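Local atomic coordinates of 5-formaminoimidazole-4-carboxamide-1-(beta)-D-ribofuranosyl 5'-monophosphate synthetase (Methanocaldococcus jannaschii, PDB entry 2R7L), a protein that catalyses the ATP- and formate-dependent, folate-independent formylation of AICAR to FAICAR in purine biosynthesis, working as a homohexameric ATP-grasp ligase. Residues E128-P140 with E302-R314. Residues are numbered along the deposited sequence; the frame is centred on the assembly and turned at random.
With ATP (adenosine-5'-triphosphate), chain E.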
loop_
_atom_site.group_PDB
_atom_site.type_symbol
_atom_site.label_atom_id
_atom_site.label_comp_id
_atom_site.label_asym_id
_atom_site.label_seq_id
_atom_site.Cartn_x
_atom_site.Cartn_y
_atom_site.Cartn_z
ATOM N N GLU A 128 -25.120 26.442 22.970
ATOM C CA GLU A 128 -25.111 25.816 21.654
ATOM C C GLU A 128 -25.958 26.611 20.661
ATOM O O GLU A 128 -25.506 26.929 19.551
ATOM C CB GLU A 128 -25.643 24.388 21.777
ATOM C CG GLU A 128 -24.964 23.394 20.874
ATOM C CD GLU A 128 -25.540 22.001 21.016
ATOM O OE1 GLU A 128 -26.645 21.756 20.486
ATOM O OE2 GLU A 128 -24.885 21.148 21.650
ATOM N N GLY A 129 -27.186 26.942 21.068
ATOM C CA GLY A 129 -28.095 27.705 20.216
ATOM C C GLY A 129 -27.581 29.106 19.961
ATOM O O GLY A 129 -27.727 29.646 18.863
ATOM N N LYS A 130 -26.974 29.696 20.985
ATOM C CA LYS A 130 -26.334 31.002 20.858
ATOM C C LYS A 130 -25.260 30.934 19.780
ATOM O O LYS A 130 -25.235 31.747 18.853
ATOM C CB LYS A 130 -25.722 31.415 22.201
ATOM C CG LYS A 130 -25.009 32.759 22.201
ATOM C CD LYS A 130 -24.650 33.171 23.627
ATOM C CE LYS A 130 -23.799 34.433 23.654
ATOM N NZ LYS A 130 -24.406 35.548 22.869
ATOM N N LEU A 131 -24.384 29.943 19.902
ATOM C CA LEU A 131 -23.305 29.736 18.938
ATOM C C LEU A 131 -23.825 29.564 17.507
ATOM O O LEU A 131 -23.396 30.270 16.588
ATOM C CB LEU A 131 -22.462 28.527 19.357
ATOM C CG LEU A 131 -21.277 28.094 18.486
ATOM C CD1 LEU A 131 -20.403 29.276 18.059
ATOM C CD2 LEU A 131 -20.462 27.065 19.243
ATOM N N LEU A 132 -24.756 28.631 17.328
ATOM C CA LEU A 132 -25.280 28.305 16.000
ATOM C C LEU A 132 -26.070 29.446 15.398
ATOM O O LEU A 132 -25.989 29.708 14.195
ATOM C CB LEU A 132 -26.164 27.059 16.073
ATOM C CG LEU A 132 -25.463 25.773 16.514
ATOM C CD1 LEU A 132 -26.484 24.728 16.940
ATOM C CD2 LEU A 132 -24.549 25.233 15.407
ATOM N N ARG A 133 -26.848 30.117 16.244
ATOM C CA ARG A 133 -27.623 31.278 15.827
ATOM C C ARG A 133 -26.691 32.402 15.412
ATOM O O ARG A 133 -26.848 32.988 14.340
ATOM C CB ARG A 133 -28.555 31.733 16.961
ATOM C CG ARG A 133 -29.080 33.163 16.824
ATOM C CD ARG A 133 -30.189 33.471 17.833
ATOM N NE ARG A 133 -29.836 33.109 19.208
ATOM C CZ ARG A 133 -29.163 33.899 20.041
ATOM N NH1 ARG A 133 -28.756 35.101 19.639
ATOM N NH2 ARG A 133 -28.892 33.483 21.275
ATOM N N GLU A 134 -25.707 32.692 16.257
ATOM C CA GLU A 134 -24.749 33.761 15.971
ATOM C C GLU A 134 -23.827 33.444 14.795
ATOM O O GLU A 134 -23.441 34.339 14.041
ATOM C CB GLU A 134 -23.931 34.097 17.213
ATOM C CG GLU A 134 -24.745 34.739 18.316
ATOM C CD GLU A 134 -23.884 35.522 19.275
ATOM O OE1 GLU A 134 -23.074 36.354 18.802
ATOM O OE2 GLU A 134 -24.017 35.306 20.499
ATOM N N ALA A 135 -23.487 32.167 14.632
ATOM C CA ALA A 135 -22.703 31.735 13.475
ATOM C C ALA A 135 -23.503 31.909 12.194
ATOM O O ALA A 135 -22.942 31.984 11.101
ATOM C CB ALA A 135 -22.269 30.289 13.637
ATOM N N GLY A 136 -24.826 31.965 12.330
ATOM C CA GLY A 136 -25.698 32.141 11.173
ATOM C C GLY A 136 -26.125 30.820 10.563
ATOM O O GLY A 136 -26.297 30.714 9.349
ATOM N N LEU A 137 -26.298 29.807 11.403
ATOM C CA LEU A 137 -26.708 28.490 10.912
ATOM C C LEU A 137 -28.203 28.223 11.113
ATOM O O LEU A 137 -28.758 28.519 12.170
ATOM C CB LEU A 137 -25.880 27.385 11.577
ATOM C CG LEU A 137 -24.374 27.408 11.293
ATOM C CD1 LEU A 137 -23.688 26.235 11.957
ATOM C CD2 LEU A 137 -24.118 27.394 9.806
ATOM N N ARG A 138 -28.844 27.665 10.090
ATOM C CA ARG A 138 -30.236 27.245 10.185
ATOM C C ARG A 138 -30.415 26.244 11.311
ATOM O O ARG A 138 -29.666 25.274 11.411
ATOM C CB ARG A 138 -30.702 26.613 8.877
ATOM C CG ARG A 138 -30.775 27.571 7.719
ATOM C CD ARG A 138 -31.315 26.885 6.482
ATOM N NE ARG A 138 -31.349 27.787 5.333
ATOM C CZ ARG A 138 -30.422 27.832 4.381
ATOM N NH1 ARG A 138 -29.375 27.018 4.429
ATOM N NH2 ARG A 138 -30.546 28.690 3.374
ATOM N N VAL A 139 -31.396 26.510 12.171
ATOM C CA VAL A 139 -31.794 25.593 13.234
ATOM C C VAL A 139 -33.314 25.410 13.177
ATOM O O VAL A 139 -34.005 26.163 12.473
ATOM C CB VAL A 139 -31.362 26.103 14.630
ATOM C CG1 VAL A 139 -29.844 26.144 14.738
ATOM C CG2 VAL A 139 -31.958 27.478 14.918
ATOM N N PRO A 140 -33.833 24.385 13.870
ATOM C CA PRO A 140 -35.284 24.215 14.018
ATOM C C PRO A 140 -35.891 25.348 14.854
ATOM O O PRO A 140 -35.255 25.817 15.802
ATOM C CB PRO A 140 -35.409 22.892 14.785
ATOM C CG PRO A 140 -34.072 22.208 14.626
ATOM C CD PRO A 140 -33.080 23.319 14.550
ATOM N N GLU A 302 -36.493 19.318 1.936
ATOM C CA GLU A 302 -36.731 19.155 0.507
ATOM C C GLU A 302 -36.269 20.363 -0.305
ATOM O O GLU A 302 -36.164 20.294 -1.532
ATOM C CB GLU A 302 -38.204 18.861 0.230
ATOM C CG GLU A 302 -39.156 19.942 0.698
ATOM C CD GLU A 302 -40.570 19.708 0.210
ATOM O OE1 GLU A 302 -40.977 18.532 0.086
ATOM O OE2 GLU A 302 -41.274 20.700 -0.059
ATOM N N ASN A 303 -36.000 21.466 0.381
ATOM C CA ASN A 303 -35.465 22.652 -0.277
ATOM C C ASN A 303 -33.933 22.675 -0.311
ATOM O O ASN A 303 -33.324 23.694 -0.658
ATOM C CB ASN A 303 -35.996 23.914 0.390
ATOM C CG ASN A 303 -37.451 24.163 0.071
ATOM O OD1 ASN A 303 -37.886 23.987 -1.066
ATOM N ND2 ASN A 303 -38.215 24.571 1.076
ATOM N N LEU A 304 -33.332 21.546 0.055
ATOM C CA LEU A 304 -31.879 21.372 0.043
ATOM C C LEU A 304 -31.178 22.323 1.000
ATOM O O LEU A 304 -30.109 22.849 0.697
ATOM C CB LEU A 304 -31.317 21.506 -1.376
ATOM C CG LEU A 304 -31.793 20.432 -2.356
ATOM C CD1 LEU A 304 -31.212 20.638 -3.744
ATOM C CD2 LEU A 304 -31.452 19.051 -1.842
ATOM N N GLU A 305 -31.791 22.535 2.157
ATOM C CA GLU A 305 -31.204 23.358 3.198
ATOM C C GLU A 305 -30.900 22.460 4.364
ATOM O O GLU A 305 -31.762 21.689 4.793
ATOM C CB GLU A 305 -32.177 24.443 3.654
ATOM C CG GLU A 305 -32.719 25.317 2.538
ATOM C CD GLU A 305 -33.883 26.194 2.998
ATOM O OE1 GLU A 305 -34.508 25.879 4.038
ATOM O OE2 GLU A 305 -34.173 27.198 2.315
ATOM N N LEU A 306 -29.677 22.552 4.878
ATOM C CA LEU A 306 -29.285 21.751 6.024
ATOM C C LEU A 306 -29.650 22.477 7.312
ATOM O O LEU A 306 -29.231 23.604 7.535
ATOM C CB LEU A 306 -27.784 21.427 5.970
ATOM C CG LEU A 306 -27.361 20.408 4.900
ATOM C CD1 LEU A 306 -25.875 20.534 4.593
ATOM C CD2 LEU A 306 -27.697 18.987 5.353
ATOM N N VAL A 307 -30.452 21.823 8.146
ATOM C CA VAL A 307 -30.892 22.400 9.406
ATOM C C VAL A 307 -30.222 21.630 10.529
ATOM O O VAL A 307 -30.398 20.418 10.648
ATOM C CB VAL A 307 -32.448 22.313 9.560
ATOM C CG1 VAL A 307 -32.901 22.900 10.889
ATOM C CG2 VAL A 307 -33.147 23.024 8.410
ATOM N N VAL A 308 -29.450 22.315 11.359
ATOM C CA VAL A 308 -28.714 21.604 12.396
ATOM C C VAL A 308 -29.437 21.600 13.739
ATOM O O VAL A 308 -29.704 22.645 14.334
ATOM C CB VAL A 308 -27.210 22.041 12.488
ATOM C CG1 VAL A 308 -26.946 23.241 11.626
ATOM C CG2 VAL A 308 -26.794 22.299 13.923
ATOM N N PHE A 309 -29.764 20.397 14.197
ATOM C CA PHE A 309 -30.538 20.221 15.403
ATOM C C PHE A 309 -29.632 19.901 16.577
ATOM O O PHE A 309 -30.067 19.906 17.728
ATOM C CB PHE A 309 -31.567 19.109 15.205
ATOM C CG PHE A 309 -30.965 17.754 14.924
ATOM C CD1 PHE A 309 -30.553 16.936 15.965
ATOM C CD2 PHE A 309 -30.841 17.289 13.619
ATOM C CE1 PHE A 309 -30.012 15.678 15.719
ATOM C CE2 PHE A 309 -30.303 16.028 13.360
ATOM C CZ PHE A 309 -29.890 15.223 14.413
ATOM N N GLU A 310 -28.371 19.607 16.279
ATOM C CA GLU A 310 -27.384 19.337 17.317
ATOM C C GLU A 310 -25.961 19.554 16.811
ATOM O O GLU A 310 -25.734 19.716 15.610
ATOM C CB GLU A 310 -27.543 17.920 17.872
ATOM C CG GLU A 310 -28.368 17.838 19.147
ATOM C CD GLU A 310 -27.739 18.590 20.316
ATOM O OE1 GLU A 310 -28.450 18.846 21.310
ATOM O OE2 GLU A 310 -26.537 18.922 20.249
ATOM N N MET A 311 -25.013 19.564 17.742
ATOM C CA MET A 311 -23.603 19.694 17.411
ATOM C C MET A 311 -22.732 19.181 18.547
ATOM O O MET A 311 -23.192 19.046 19.684
ATOM C CB MET A 311 -23.250 21.148 17.123
ATOM C CG MET A 311 -23.265 22.023 18.358
ATOM S SD MET A 311 -22.213 23.476 18.180
ATOM C CE MET A 311 -20.626 22.795 18.660
ATOM N N SER A 312 -21.472 18.888 18.226
ATOM C CA SER A 312 -20.480 18.511 19.227
ATOM C C SER A 312 -19.237 19.368 19.030
ATOM O O SER A 312 -18.974 19.850 17.925
ATOM C CB SER A 312 -20.121 17.037 19.103
ATOM O OG SER A 312 -21.289 16.235 19.121
ATOM N N ALA A 313 -18.480 19.569 20.104
ATOM C CA ALA A 313 -17.296 20.420 20.049
ATOM C C ALA A 313 -16.045 19.557 20.135
ATOM O O ALA A 313 -14.919 20.054 20.102
ATOM C CB ALA A 313 -17.326 21.446 21.168
ATOM N N ARG A 314 -16.263 18.253 20.265
ATOM C CA ARG A 314 -15.194 17.278 20.163
ATOM C C ARG A 314 -15.640 16.154 19.224
ATOM O O ARG A 314 -16.565 16.336 18.438
ATOM C CB ARG A 314 -14.796 16.756 21.543
ATOM C CG ARG A 314 -15.947 16.642 22.511
ATOM C CD ARG A 314 -16.872 15.531 22.110
ATOM N NE ARG A 314 -18.082 15.536 22.915
ATOM C CZ ARG A 314 -19.027 14.609 22.841
ATOM N NH1 ARG A 314 -20.102 14.694 23.615
ATOM N NH2 ARG A 314 -18.891 13.596 21.993
HETATM P PG ATP E . -27.198 11.476 20.207
HETATM O O1G ATP E . -25.906 11.753 20.943
HETATM O O2G ATP E . -27.165 11.830 18.733
HETATM O O3G ATP E . -27.779 10.113 20.500
HETATM P PB ATP E . -28.243 14.100 20.595
HETATM O O1B ATP E . -26.979 14.467 19.857
HETATM O O2B ATP E . -28.551 14.811 21.894
HETATM O O3B ATP E . -28.259 12.507 20.878
HETATM P PA ATP E . -31.004 14.592 19.948
HETATM O O1A ATP E . -31.288 16.067 19.829
HETATM O O2A ATP E . -31.335 13.814 21.193
HETATM O O3A ATP E . -29.452 14.344 19.549
HETATM O "O5'" ATP E . -31.750 13.881 18.723
HETATM C "C5'" ATP E . -31.988 12.484 18.765
HETATM C "C4'" ATP E . -32.689 12.094 17.475
HETATM O "O4'" ATP E . -33.995 12.678 17.420
HETATM C "C3'" ATP E . -31.968 12.602 16.239
HETATM O "O3'" ATP E . -30.947 11.700 15.803
HETATM C "C2'" ATP E . -33.092 12.733 15.229
HETATM O "O2'" ATP E . -33.327 11.483 14.583
HETATM C "C1'" ATP E . -34.307 13.077 16.082
HETATM N N9 ATP E . -34.466 14.544 16.066
HETATM C C8 ATP E . -33.848 15.394 16.909
HETATM N N7 ATP E . -34.186 16.677 16.633
HETATM C C5 ATP E . -35.053 16.657 15.603
HETATM C C6 ATP E . -35.806 17.668 14.830
HETATM N N6 ATP E . -35.695 18.991 15.104
HETATM N N1 ATP E . -36.591 17.222 13.830
HETATM C C2 ATP E . -36.705 15.906 13.541
HETATM N N3 ATP E . -36.058 14.937 14.209
HETATM C C4 ATP E . -35.223 15.246 15.224
HETATM O O HOH W 1 -28.024 25.342 5.884
#
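Glu128 and Glu310 meet carboxylate to carboxylate, Glu128 OE1 lying 2.8 Å from Glu310 OE2 with the two planes almost perpendicular (89°). Both oxygens are acceptors, which makes this a close like-charge contact and not a hydrogen bond. Glu310 OE2 also takes the amide of Met311 (N to OE2 3.0 Å), on its anti side. Beside it the Met311 and Glu128 side chains slide past each other in opposite directions, CG against CG, and Met311 SD reaches Leu132 CD2 at 4.0 Å; Leu132 in turn meets Val308 tip to tip, CD1 to CG2 3.9 Å. Leu131, Leu132, Val308 and Met311 thus form an apolar patch with the acidic contact at its end. Strand 306-312 is outermost in the five-stranded antiparallel sheet of this ATP-grasp enzyme, and Phe309 and Glu310 face Gln297 of strand 292-300 in a classic beta bulge.

Past the Schellman turn at Gly136, the linker joins the strand by one backbone bond, Val308 N to Arg138 O (3.0 Å). With CG anti to its carbonyl carbon (chi1 -67°) and an extended chain, Arg138 lays its guanidinium flat on Glu305, planes 11° apart; no N-H points at the carboxylate, so this long salt bridge is charge alone. A water in the guanidinium plane links NH1 to Leu306 O.

Pro140 slides past Val307 (CD to CG1 3.7 Å) and, with Phe309, borders ATP. An alanine in place of Glu310 would probably leave the Met311 amide without its side-chain acceptor and the predicted magnesium site short of one carboxylate. The chemistry sets Glu310 beside the phosphates with Glu128 behind it as a second acid, where a cation would probably ease their mutual repulsion.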